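Local structure of MsStt7d protein (Micromonas, 4IX3) at residues N70-A75 against H160-V165; M134-A139 against T145-R150; V263-D268 against E272-D277. The protein is a homolog of the state transition kinase Stt7 whose catalytic domain, the part described here, probably binds ATP with metal ions and phosphorylates proteins. All coordinates share one frame; numbering follows the deposited sequence.

Contact 1 (N70-A75 against H160-V165); sequences NYHVHA and HECGVV
His72 reaches from helix 59-76 to the backbone of Cys162, the first residue past helix 141-161. Its CG stands anti to the backbone N (chi1 -172°), which swings the imidazole off the helix flank. NE2 then donates to Cys162 O at 2.8 Å, with an N-H...O angle of 160°, so NE2 carries a proton here. The acceptor lies at the ring edge, close to the imidazole plane. At the same edge, His72 CD2 rests 3.6 Å from Val164 CG2, and the two side chains slide past each other in opposite directions. One residue on, Val73 adds a looser apolar contact, its CG2 lying 4.2 Å from Val164 CG2. Leu194, on the strand paired with 164-165, also touches His72 and Val164, so the imidazole sits against apolar neighbours while its NE2 has an acceptor. Val164 lies about 11 Å, side chain to side chain, from the magnesium-binding Asp168.

The accepting carbonyl is presented by a Schellman motif: Gly163, at a positive phi of 88°, is its C-prime residue, Gly163 N bonds back to His160 O at 2.9 Å, and Val164 N bonds back into the last helical turn as well. The arrangement joins the two lobes of a protein kinase, setting the end of the C helix against the turn between the E helix and the short strand before the catalytic loop.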
ATOM      1  N   ASN B  70      -8.397 -16.262   7.035  1.00 11.50           N
ATOM      2  CA  ASN B  70      -9.450 -15.940   8.009  1.00 11.00           C
ATOM      3  C   ASN B  70     -10.429 -17.082   8.202  1.00 11.28           C
ATOM      4  O   ASN B  70     -10.809 -17.345   9.330  1.00 11.48           O
ATOM      5  CB  ASN B  70     -10.217 -14.684   7.619  1.00 12.52           C
ATOM      6  CG  ASN B  70      -9.596 -13.432   8.210  1.00  9.86           C
ATOM      7  OD1 ASN B  70      -9.896 -13.078   9.350  1.00 11.45           O
ATOM      8  ND2 ASN B  70      -8.737 -12.758   7.445  1.00 11.30           N
ATOM      9  N   TYR B  71     -10.763 -17.813   7.150  1.00 12.66           N
ATOM     10  CA  TYR B  71     -11.628 -18.981   7.354  1.00 12.81           C
ATOM     11  C   TYR B  71     -10.887 -20.018   8.181  1.00 12.61           C
ATOM     12  O   TYR B  71     -11.476 -20.666   9.053  1.00 13.69           O
ATOM     13  CB  TYR B  71     -12.071 -19.584   6.012  1.00 14.54           C
ATOM     14  CG  TYR B  71     -13.249 -18.864   5.397  1.00 12.80           C
ATOM     15  CD1 TYR B  71     -14.533 -19.042   5.909  1.00 13.61           C
ATOM     16  CD2 TYR B  71     -13.112 -18.091   4.251  1.00 13.33           C
ATOM     17  CE1 TYR B  71     -15.667 -18.440   5.350  1.00 14.73           C
ATOM     18  CE2 TYR B  71     -14.236 -17.514   3.654  1.00 14.38           C
ATOM     19  CZ  TYR B  71     -15.492 -17.645   4.214  1.00 14.20           C
ATOM     20  OH  TYR B  71     -16.582 -17.037   3.632  1.00 15.39           O
ATOM     21  N   HIS B  72      -9.602 -20.232   7.903  1.00 12.24           N
ATOM     22  CA  HIS B  72      -8.814 -21.196   8.689  1.00 11.73           C
ATOM     23  C   HIS B  72      -8.784 -20.824  10.163  1.00 11.47           C
ATOM     24  O   HIS B  72      -8.918 -21.709  11.029  1.00 13.99           O
ATOM     25  CB  HIS B  72      -7.395 -21.298   8.121  1.00 13.51           C
ATOM     26  CG  HIS B  72      -6.571 -22.392   8.721  1.00 13.35           C
ATOM     27  ND1 HIS B  72      -6.760 -23.701   8.424  1.00 16.83           N
ATOM     28  CD2 HIS B  72      -5.513 -22.321   9.618  1.00 14.61           C
ATOM     29  CE1 HIS B  72      -5.864 -24.428   9.116  1.00 19.07           C
ATOM     30  NE2 HIS B  72      -5.082 -23.577   9.826  1.00 14.71           N
ATOM     31  N   VAL B  73      -8.512 -19.556  10.439  1.00 11.03           N
ATOM     32  CA  VAL B  73      -8.442 -19.067  11.834  1.00 12.89           C
ATOM     33  C   VAL B  73      -9.797 -19.133  12.532  1.00 12.75           C
ATOM     34  O   VAL B  73      -9.880 -19.482  13.721  1.00 13.71           O
ATOM     35  CB  VAL B  73      -7.863 -17.642  11.888  1.00 11.59           C
ATOM     36  CG1 VAL B  73      -8.004 -17.017  13.281  1.00 13.59           C
ATOM     37  CG2 VAL B  73      -6.392 -17.714  11.500  1.00 13.06           C
ATOM     38  N   HIS B  74     -10.865 -18.848  11.801  1.00 13.19           N
ATOM     39  CA  HIS B  74     -12.190 -18.936  12.374  1.00 12.46           C
ATOM     40  C   HIS B  74     -12.497 -20.392  12.769  1.00 14.26           C
ATOM     41  O   HIS B  74     -13.092 -20.645  13.827  1.00 16.34           O
ATOM     42  CB  HIS B  74     -13.219 -18.470  11.356  1.00 15.39           C
ATOM     43  CG  HIS B  74     -14.619 -18.560  11.884  1.00 15.15           C
ATOM     44  ND1 HIS B  74     -15.205 -17.555  12.558  1.00 20.37           N
ATOM     45  CD2 HIS B  74     -15.528 -19.614  11.855  1.00 18.02           C
ATOM     46  CE1 HIS B  74     -16.459 -17.916  12.887  1.00 24.75           C
ATOM     47  NE2 HIS B  74     -16.657 -19.173  12.450  1.00 24.87           N
ATOM     48  N   ALA B  75     -12.054 -21.368  11.973  1.00 14.87           N
ATOM     49  CA  ALA B  75     -12.284 -22.767  12.271  1.00 14.15           C
ATOM     50  C   ALA B  75     -11.408 -23.288  13.393  1.00 15.48           C
ATOM     51  O   ALA B  75     -11.867 -24.189  14.104  1.00 20.44           O
ATOM     52  CB  ALA B  75     -12.091 -23.602  11.015  1.00 14.66           C
ATOM     53  N   HIS B 160       0.144 -20.423  15.681  1.00 11.24           N
ATOM     54  CA  HIS B 160       1.238 -21.254  15.208  1.00 12.71           C
ATOM     55  C   HIS B 160       0.907 -22.741  15.206  1.00 13.38           C
ATOM     56  O   HIS B 160       1.312 -23.493  14.302  1.00 14.46           O
ATOM     57  CB  HIS B 160       2.534 -21.015  15.990  1.00 12.26           C
ATOM     58  CG  HIS B 160       2.993 -19.590  15.920  1.00 12.49           C
ATOM     59  ND1 HIS B 160       3.832 -19.027  16.831  1.00 13.03           N
ATOM     60  CD2 HIS B 160       2.674 -18.601  15.013  1.00 11.03           C
ATOM     61  CE1 HIS B 160       4.038 -17.735  16.521  1.00 12.25           C
ATOM     62  NE2 HIS B 160       3.334 -17.454  15.410  1.00 11.65           N
ATOM     63  N   GLU B 161       0.163 -23.180  16.220  1.00 14.05           N
ATOM     64  CA  GLU B 161      -0.262 -24.572  16.367  1.00 17.09           C
ATOM     65  C   GLU B 161      -1.102 -25.034  15.165  1.00 16.33           C
ATOM     66  O   GLU B 161      -1.091 -26.200  14.797  1.00 19.49           O
ATOM     67  CB  GLU B 161      -1.035 -24.730  17.699  1.00 19.92           C
ATOM     68  CG  GLU B 161      -1.400 -26.130  18.171  1.00 28.16           C
ATOM     69  CD  GLU B 161      -2.257 -26.091  19.445  1.00 38.64           C
ATOM     70  OE1 GLU B 161      -2.268 -25.068  20.189  1.00 46.22           O
ATOM     71  OE2 GLU B 161      -2.969 -27.080  19.700  1.00 61.68           O
ATOM     72  N   CYS B 162      -1.836 -24.116  14.559  1.00 14.03           N
ATOM     73  CA  CYS B 162      -2.608 -24.478  13.380  0.50 16.06           C
ATOM     74  C   CYS B 162      -1.965 -23.998  12.097  1.00 15.12           C
ATOM     75  O   CYS B 162      -2.608 -23.979  11.035  1.00 16.46           O
ATOM     76  CB  CYS B 162      -4.066 -24.056  13.497  0.50 17.11           C
ATOM     77  SG  CYS B 162      -4.358 -22.284  13.341  0.50 12.30           S
ATOM     78  N   GLY B 163      -0.668 -23.699  12.165  1.00 14.60           N
ATOM     79  CA  GLY B 163       0.140 -23.431  10.983  1.00 16.48           C
ATOM     80  C   GLY B 163       0.170 -21.990  10.495  1.00 13.19           C
ATOM     81  O   GLY B 163       0.753 -21.731   9.456  1.00 16.24           O
ATOM     82  N   VAL B 164      -0.443 -21.061  11.198  1.00 13.05           N
ATOM     83  CA  VAL B 164      -0.506 -19.680  10.762  1.00 11.32           C
ATOM     84  C   VAL B 164       0.572 -18.834  11.400  1.00 11.28           C
ATOM     85  O   VAL B 164       0.703 -18.861  12.643  1.00 11.84           O
ATOM     86  CB  VAL B 164      -1.908 -19.104  11.068  1.00 12.46           C
ATOM     87  CG1 VAL B 164      -1.987 -17.617  10.697  1.00 12.68           C
ATOM     88  CG2 VAL B 164      -2.972 -19.922  10.305  1.00 15.16           C
ATOM     89  N   VAL B 165       1.315 -18.109  10.579  1.00 12.27           N
ATOM     90  CA  VAL B 165       2.225 -17.069  11.052  1.00 11.99           C
ATOM     91  C   VAL B 165       1.631 -15.724  10.681  1.00 10.76           C
ATOM     92  O   VAL B 165       1.292 -15.524   9.496  1.00 12.24           O
ATOM     93  CB  VAL B 165       3.655 -17.256  10.510  1.00 12.40           C
ATOM     94  CG1 VAL B 165       4.589 -16.123  10.923  1.00 12.45           C
ATOM     95  CG2 VAL B 165       4.171 -18.609  10.958  1.00 14.97           C
TER

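Contact 2 (M134-A139 against T145-R150); sequences MACADA and TKKAMR
Lys147 reaches from helix 141-161 over the turn at Met134 and holds it with both its methylenes and its ammonium group. The extended part of the chain, from CA to CE, sets Lys147 CE 3.2 Å from Met134 O. The bend at the last torsion (chi4 -67°) then swings Lys147 NZ onto the same oxygen, Met134 O, at 2.9 Å. The bond lies in the carbonyl plane, with a C=O...N angle of 160°, so the end of the chain is fitted closely to this carbonyl.

Met134 answers from its other end. Its chain is bent about CG-SD (chi3 53°), which turns CE toward Lys147 and Ala148. There CE lies 3.6 Å from Ala148 N and 3.8 Å from Ala148 CB, and it also touches Lys147 CB. Cys136 packs alongside the lysine stem, its CB 3.8 Å from Lys147 CD and its SG equally far from Lys147 CD. The carbonyl is offered where helix 127-133 gives way to a Schellman turn, with Ala135 at positive phi.

NZ has a second partner in Glu151, one helical turn further along, with which it forms a salt bridge. A leucine in place of Lys147 would probably leave Met134 O without this donor and Glu151 without its charge mate. The chemistry is therefore divided along one side chain: apolar CH2 groups meet Met134 and Cys136, while the ammonium group joins a carboxylate of its own helix to a carbonyl beyond the preceding helix end, where its positive charge probably suits the helix dipole.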
ATOM      1  N   MET B 134      -8.036  -2.522  28.771  1.00 12.21           N
ATOM      2  CA  MET B 134      -7.702  -3.926  28.948  1.00 11.90           C
ATOM      3  C   MET B 134      -8.335  -4.550  30.229  1.00 12.03           C
ATOM      4  O   MET B 134      -8.144  -5.742  30.470  1.00 14.05           O
ATOM      5  CB  MET B 134      -6.202  -4.035  29.138  1.00 13.37           C
ATOM      6  CG  MET B 134      -5.366  -3.762  27.874  1.00 11.57           C
ATOM      7  SD  MET B 134      -3.589  -3.705  28.164  1.00 13.42           S
ATOM      8  CE  MET B 134      -3.324  -5.285  29.003  1.00 13.83           C
ATOM      9  N   ALA B 135      -9.069  -3.764  31.013  1.00 12.54           N
ATOM     10  CA  ALA B 135      -9.583  -4.223  32.319  1.00 14.53           C
ATOM     11  C   ALA B 135      -8.431  -4.800  33.163  1.00 14.34           C
ATOM     12  O   ALA B 135      -8.530  -5.887  33.774  1.00 15.37           O
ATOM     13  CB  ALA B 135     -10.742  -5.204  32.143  1.00 14.84           C
ATOM     14  N   CYS B 136      -7.312  -4.072  33.132  1.00 14.18           N
ATOM     15  CA  CYS B 136      -6.107  -4.535  33.830  1.00 14.60           C
ATOM     16  C   CYS B 136      -6.010  -3.891  35.181  1.00 15.42           C
ATOM     17  O   CYS B 136      -5.759  -2.688  35.253  1.00 17.83           O
ATOM     18  CB  CYS B 136      -4.895  -4.166  32.961  1.00 14.69           C
ATOM     19  SG  CYS B 136      -3.330  -4.903  33.512  1.00 14.74           S
ATOM     20  N   ALA B 137      -6.162  -4.685  36.247  1.00 17.52           N
ATOM     21  CA  ALA B 137      -6.236  -4.115  37.584  1.00 19.17           C
ATOM     22  C   ALA B 137      -4.939  -3.416  37.979  1.00 18.39           C
ATOM     23  O   ALA B 137      -4.963  -2.426  38.731  1.00 19.43           O
ATOM     24  CB  ALA B 137      -6.532  -5.221  38.586  1.00 20.70           C
ATOM     25  N   ASP B 138      -3.808  -4.016  37.606  1.00 16.92           N
ATOM     26  CA  ASP B 138      -2.495  -3.432  37.885  1.00 16.03           C
ATOM     27  C   ASP B 138      -2.163  -2.455  36.772  1.00 15.12           C
ATOM     28  O   ASP B 138      -1.639  -2.855  35.718  1.00 15.89           O
ATOM     29  CB  ASP B 138      -1.484  -4.574  38.045  1.00 18.10           C
ATOM     30  CG  ASP B 138      -0.034  -4.103  38.183  1.00 15.07           C
ATOM     31  OD1 ASP B 138       0.215  -2.882  38.303  1.00 19.89           O
ATOM     32  OD2 ASP B 138       0.880  -4.965  38.132  1.00 18.99           O
ATOM     33  N   ALA B 139      -2.520  -1.191  37.004  1.00 14.99           N
ATOM     34  CA  ALA B 139      -2.412  -0.119  36.016  1.00 14.61           C
ATOM     35  C   ALA B 139      -1.033   0.525  36.025  1.00 17.01           C
ATOM     36  O   ALA B 139      -0.879   1.718  36.281  1.00 20.92           O
ATOM     37  CB  ALA B 139      -3.490   0.928  36.250  1.00 19.09           C
ATOM     38  N   THR B 145       1.975  -4.872  30.686  1.00 10.68           N
ATOM     39  CA  THR B 145       2.829  -5.759  29.913  1.00 10.27           C
ATOM     40  C   THR B 145       2.544  -7.224  30.211  1.00 10.25           C
ATOM     41  O   THR B 145       2.473  -8.064  29.325  1.00 11.13           O
ATOM     42  CB  THR B 145       4.335  -5.408  30.088  1.00 10.87           C
ATOM     43  OG1 THR B 145       4.484  -4.012  29.757  1.00 11.96           O
ATOM     44  CG2 THR B 145       5.227  -6.271  29.192  1.00 12.39           C
ATOM     45  N   LYS B 146       2.430  -7.556  31.491  1.00 10.77           N
ATOM     46  CA  LYS B 146       2.146  -8.939  31.854  1.00 11.85           C
ATOM     47  C   LYS B 146       0.824  -9.444  31.261  1.00 11.34           C
ATOM     48  O   LYS B 146       0.769 -10.523  30.646  1.00 12.02           O
ATOM     49  CB  LYS B 146       2.103  -9.015  33.380  1.00 13.35           C
ATOM     50  CG  LYS B 146       3.467  -8.967  34.031  1.00 18.37           C
ATOM     51  CD  LYS B 146       3.411  -9.140  35.546  1.00 20.61           C
ATOM     52  CE  LYS B 146       2.410 -10.241  35.854  1.00 20.00           C
ATOM     53  NZ  LYS B 146       2.720 -11.297  36.882  1.00 37.53           N
ATOM     54  N   LYS B 147      -0.211  -8.627  31.408  1.00 10.32           N
ATOM     55  CA  LYS B 147      -1.514  -9.062  30.926  1.00 11.27           C
ATOM     56  C   LYS B 147      -1.545  -9.157  29.400  1.00 10.30           C
ATOM     57  O   LYS B 147      -2.016 -10.135  28.808  1.00 11.34           O
ATOM     58  CB  LYS B 147      -2.618  -8.164  31.452  1.00 11.43           C
ATOM     59  CG  LYS B 147      -4.027  -8.636  31.071  1.00 12.45           C
ATOM     60  CD  LYS B 147      -5.105  -7.700  31.645  1.00 13.58           C
ATOM     61  CE  LYS B 147      -6.520  -8.272  31.668  1.00 12.82           C
ATOM     62  NZ  LYS B 147      -7.030  -8.457  30.273  1.00 13.54           N
ATOM     63  N   ALA B 148      -1.063  -8.099  28.732  1.00 10.30           N
ATOM     64  CA  ALA B 148      -1.094  -8.054  27.268  1.00  9.65           C
ATOM     65  C   ALA B 148      -0.226  -9.143  26.682  1.00 10.41           C
ATOM     66  O   ALA B 148      -0.601  -9.782  25.695  1.00 10.20           O
ATOM     67  CB  ALA B 148      -0.611  -6.705  26.767  1.00 11.18           C
ATOM     68  N   MET B 149       0.993  -9.332  27.208  1.00  9.64           N
ATOM     69  CA  MET B 149       1.886 -10.313  26.648  1.00  9.85           C
ATOM     70  C   MET B 149       1.362 -11.730  26.858  1.00  9.82           C
ATOM     71  O   MET B 149       1.560 -12.589  25.992  1.00 10.12           O
ATOM     72  CB  MET B 149       3.332 -10.130  27.122  1.00 10.25           C
ATOM     73  CG  MET B 149       4.030  -8.881  26.606  1.00 10.85           C
ATOM     74  SD  MET B 149       4.080  -8.726  24.796  1.00 11.95           S
ATOM     75  CE  MET B 149       5.084 -10.166  24.426  1.00 16.14           C
ATOM     76  N   ARG B 150       0.733 -11.988  28.000  1.00 10.13           N
ATOM     77  CA  ARG B 150       0.213 -13.340  28.201  1.00 10.62           C
ATOM     78  C   ARG B 150      -0.862 -13.599  27.136  1.00  9.46           C
ATOM     79  O   ARG B 150      -0.891 -14.707  26.559  1.00 10.20           O
ATOM     80  CB  ARG B 150      -0.387 -13.440  29.618  1.00 12.58           C
ATOM     81  CG  ARG B 150      -0.852 -14.844  29.988  1.00 15.62           C
ATOM     82  CD  ARG B 150      -1.509 -14.892  31.360  1.00 19.81           C
ATOM     83  NE  ARG B 150      -0.561 -14.642  32.445  1.00 27.22           N
ATOM     84  CZ  ARG B 150      -0.517 -13.533  33.172  1.00 25.20           C
ATOM     85  NH1 ARG B 150      -1.383 -12.549  32.918  1.00 25.55           N
ATOM     86  NH2 ARG B 150       0.344 -13.447  34.194  1.00 26.33           N
TER

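Contact 3 (V263-D268 against E272-D277); sequences VGLRTD and ERFLAD
The start of helix 268-280, probably the G helix of the kinase C-lobe, folds back on the linker that leads to it from helix 246-261, and Leu265 and Phe274 pack across that turn. Thr267 occupies the N-cap position, with OG1 accepting from Gly270 N. Asp268 then begins the helix, and Glu272 N bonds to Asp268 O at 2.9 Å with an N-H...O angle of 158°, an ordinary i to i+4 helical bond. Glu272 CB follows its own nitrogen to within 3.3 Å of Asp268 O, an approach that follows from the helical geometry.

The side-chain contact is apolar. Leu265 CD2 meets Phe274 CB at 3.7 Å, the closest approach of the pair, while the other methyl, CD1, lies obliquely to the phenyl ring. Phe274 CG is anti to the backbone N (chi1 174°), which carries the ring on past Leu265 and leaves its CB as the atom facing that leucine. The ring also meets Phe288, and Leu258 of helix 246-261 touches both Leu265 and Phe274, so the pair belongs to a larger hydrophobic cluster.

Asp268 directs its carboxylate away from 272-277, where OD1 forms salt bridges with Arg214 and Arg124; the residue also packs on Ala54 of the second subunit. Backbone and side chain of Asp268 thus serve different ends: its carbonyl continues the helix, while its negative charge at the helix N-terminus is likely to interact favourably with the helix dipole and is balanced by two arginines.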
ATOM      1  N   VAL B 263       7.601   3.394  28.576  1.00 13.89           N
ATOM      2  CA  VAL B 263       6.833   4.513  27.988  1.00 14.49           C
ATOM      3  C   VAL B 263       7.649   5.175  26.867  1.00 14.66           C
ATOM      4  O   VAL B 263       7.108   5.484  25.790  1.00 15.52           O
ATOM      5  CB  VAL B 263       6.317   5.529  29.036  1.00 14.76           C
ATOM      6  CG1 VAL B 263       5.686   6.742  28.357  1.00 17.98           C
ATOM      7  CG2 VAL B 263       5.325   4.831  29.962  1.00 16.91           C
ATOM      8  N   GLY B 264       8.914   5.443  27.136  1.00 15.69           N
ATOM      9  CA  GLY B 264       9.749   6.127  26.141  1.00 16.45           C
ATOM     10  C   GLY B 264      10.025   5.331  24.872  1.00 16.07           C
ATOM     11  O   GLY B 264      10.492   5.928  23.876  1.00 17.85           O
ATOM     12  N   LEU B 265       9.717   4.017  24.842  1.00 14.52           N
ATOM     13  CA  LEU B 265       9.876   3.275  23.600  1.00 14.26           C
ATOM     14  C   LEU B 265       8.582   3.225  22.792  1.00 13.65           C
ATOM     15  O   LEU B 265       8.552   2.541  21.767  1.00 14.32           O
ATOM     16  CB  LEU B 265      10.374   1.863  23.864  1.00 14.97           C
ATOM     17  CG  LEU B 265      11.714   1.825  24.630  1.00 14.95           C
ATOM     18  CD1 LEU B 265      12.137   0.384  24.862  1.00 15.88           C
ATOM     19  CD2 LEU B 265      12.779   2.618  23.879  1.00 16.88           C
ATOM     20  N   ARG B 266       7.545   3.939  23.230  1.00 14.37           N
ATOM     21  CA  ARG B 266       6.244   3.852  22.530  1.00 13.71           C
ATOM     22  C   ARG B 266       6.176   4.651  21.234  1.00 14.36           C
ATOM     23  O   ARG B 266       5.255   4.462  20.447  1.00 16.82           O
ATOM     24  CB  ARG B 266       5.083   4.242  23.457  1.00 14.88           C
ATOM     25  CG  ARG B 266       4.966   3.188  24.558  1.00 14.76           C
ATOM     26  CD  ARG B 266       3.898   3.513  25.562  1.00 15.42           C
ATOM     27  NE  ARG B 266       3.791   2.427  26.539  1.00 14.13           N
ATOM     28  CZ  ARG B 266       3.024   2.505  27.635  1.00 13.17           C
ATOM     29  NH1 ARG B 266       2.268   3.586  27.860  1.00 15.09           N
ATOM     30  NH2 ARG B 266       2.991   1.511  28.527  1.00 13.69           N
ATOM     31  N   THR B 267       7.087   5.613  21.050  1.00 16.56           N
ATOM     32  CA  THR B 267       7.112   6.340  19.789  1.00 17.09           C
ATOM     33  C   THR B 267       7.931   5.499  18.815  1.00 16.54           C
ATOM     34  O   THR B 267       8.755   4.670  19.214  1.00 17.30           O
ATOM     35  CB  THR B 267       7.826   7.674  19.972  1.00 19.72           C
ATOM     36  OG1 THR B 267       9.134   7.422  20.486  1.00 22.29           O
ATOM     37  CG2 THR B 267       7.073   8.547  20.926  1.00 22.63           C
ATOM     38  N   ASP B 268       7.717   5.712  17.518  1.00 17.30           N
ATOM     39  CA  ASP B 268       8.512   5.023  16.514  1.00 15.47           C
ATOM     40  C   ASP B 268       9.990   5.313  16.741  1.00 15.76           C
ATOM     41  O   ASP B 268      10.808   4.416  16.595  1.00 17.23           O
ATOM     42  CB  ASP B 268       8.177   5.521  15.101  1.00 16.64           C
ATOM     43  CG  ASP B 268       6.832   5.039  14.589  1.00 16.13           C
ATOM     44  OD1 ASP B 268       6.108   4.230  15.220  1.00 19.80           O
ATOM     45  OD2 ASP B 268       6.524   5.363  13.435  1.00 20.17           O
ATOM     46  N   GLU B 272      12.952   2.646  17.576  1.00 16.89           N
ATOM     47  CA  GLU B 272      14.043   2.626  16.582  1.00 18.91           C
ATOM     48  C   GLU B 272      15.414   2.866  17.234  1.00 19.43           C
ATOM     49  O   GLU B 272      16.365   2.132  16.947  1.00 20.24           O
ATOM     50  CB  GLU B 272      13.799   3.666  15.477  1.00 19.63           C
ATOM     51  CG  GLU B 272      14.853   3.661  14.375  1.00 27.14           C
ATOM     52  CD  GLU B 272      14.566   4.647  13.253  1.00 43.92           C
ATOM     53  OE1 GLU B 272      13.746   5.569  13.456  1.00 55.15           O
ATOM     54  OE2 GLU B 272      15.206   4.512  12.182  1.00 52.62           O
ATOM     55  N   ARG B 273      15.499   3.826  18.153  1.00 19.55           N
ATOM     56  CA  ARG B 273      16.777   4.113  18.833  1.00 20.61           C
ATOM     57  C   ARG B 273      17.194   2.884  19.646  1.00 20.45           C
ATOM     58  O   ARG B 273      18.360   2.454  19.628  1.00 21.38           O
ATOM     59  CB  ARG B 273      16.654   5.297  19.791  1.00 21.64           C
ATOM     60  CG  ARG B 273      17.961   5.551  20.545  1.00 26.77           C
ATOM     61  CD  ARG B 273      18.097   7.000  20.915  1.00 33.72           C
ATOM     62  NE  ARG B 273      17.315   7.337  22.094  1.00 38.86           N
ATOM     63  CZ  ARG B 273      17.805   7.479  23.323  1.00 36.57           C
ATOM     64  NH1 ARG B 273      19.063   7.172  23.610  1.00 43.88           N
ATOM     65  NH2 ARG B 273      16.995   7.911  24.277  1.00 32.80           N
ATOM     66  N   PHE B 274      16.263   2.326  20.429  1.00 19.17           N
ATOM     67  CA  PHE B 274      16.578   1.143  21.212  1.00 17.71           C
ATOM     68  C   PHE B 274      17.081   0.010  20.337  1.00 15.69           C
ATOM     69  O   PHE B 274      18.108  -0.605  20.641  1.00 19.41           O
ATOM     70  CB  PHE B 274      15.384   0.657  22.043  1.00 16.75           C
ATOM     71  CG  PHE B 274      15.642  -0.652  22.749  1.00 16.60           C
ATOM     72  CD1 PHE B 274      15.451  -1.859  22.086  1.00 17.09           C
ATOM     73  CD2 PHE B 274      16.263  -0.668  23.981  1.00 22.47           C
ATOM     74  CE1 PHE B 274      15.711  -3.070  22.694  1.00 17.28           C
ATOM     75  CE2 PHE B 274      16.536  -1.887  24.593  1.00 20.71           C
ATOM     76  CZ  PHE B 274      16.344  -3.075  23.927  1.00 20.42           C
ATOM     77  N   LEU B 275      16.382  -0.292  19.246  1.00 18.40           N
ATOM     78  CA  LEU B 275      16.766  -1.461  18.443  1.00 16.30           C
ATOM     79  C   LEU B 275      18.121  -1.264  17.760  1.00 17.32           C
ATOM     80  O   LEU B 275      18.852  -2.239  17.564  1.00 19.85           O
ATOM     81  CB  LEU B 275      15.688  -1.810  17.407  1.00 19.07           C
ATOM     82  CG  LEU B 275      14.434  -2.417  18.053  1.00 15.87           C
ATOM     83  CD1 LEU B 275      13.368  -2.574  16.980  1.00 19.84           C
ATOM     84  CD2 LEU B 275      14.710  -3.752  18.735  1.00 21.92           C
ATOM     85  N   ALA B 276      18.468  -0.032  17.393  1.00 19.58           N
ATOM     86  CA  ALA B 276      19.771   0.246  16.797  1.00 20.56           C
ATOM     87  C   ALA B 276      20.858  -0.034  17.824  1.00 21.27           C
ATOM     88  O   ALA B 276      21.906  -0.604  17.495  1.00 22.14           O
ATOM     89  CB  ALA B 276      19.809   1.694  16.364  1.00 22.06           C
ATOM     90  N   ASP B 277      20.628   0.395  19.068  1.00 20.60           N
ATOM     91  CA  ASP B 277      21.623   0.163  20.125  1.00 21.87           C
ATOM     92  C   ASP B 277      21.708  -1.329  20.438  1.00 22.89           C
ATOM     93  O   ASP B 277      22.792  -1.849  20.663  1.00 23.31           O
ATOM     94  CB  ASP B 277      21.246   0.932  21.393  1.00 22.98           C
ATOM     95  CG  ASP B 277      21.742   2.375  21.375  1.00 28.55           C
ATOM     96  OD1 ASP B 277      22.717   2.684  20.650  1.00 34.38           O
ATOM     97  OD2 ASP B 277      21.144   3.209  22.086  1.00 29.90           O
TER

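Contact 1 lies on the opposite side of the chain's centre from contact 3, with centres 31 Å apart, and it ties the helix 59-76 of the N-lobe to the C-lobe. Contacts 1 and 2 share helix 141-161: contact 2 uses its early turns and contact 1 its end, with centres 25 Å apart. In sequence, both segments of contact 2 fall between those of contact 1, and contact 3 follows later. Contacts 2 and 3 do not touch, but their nearest atoms are about 6 Å apart, and both lie in the helical C-lobe. Together they mark one interlobe junction and two helix connections within a single kinase domain.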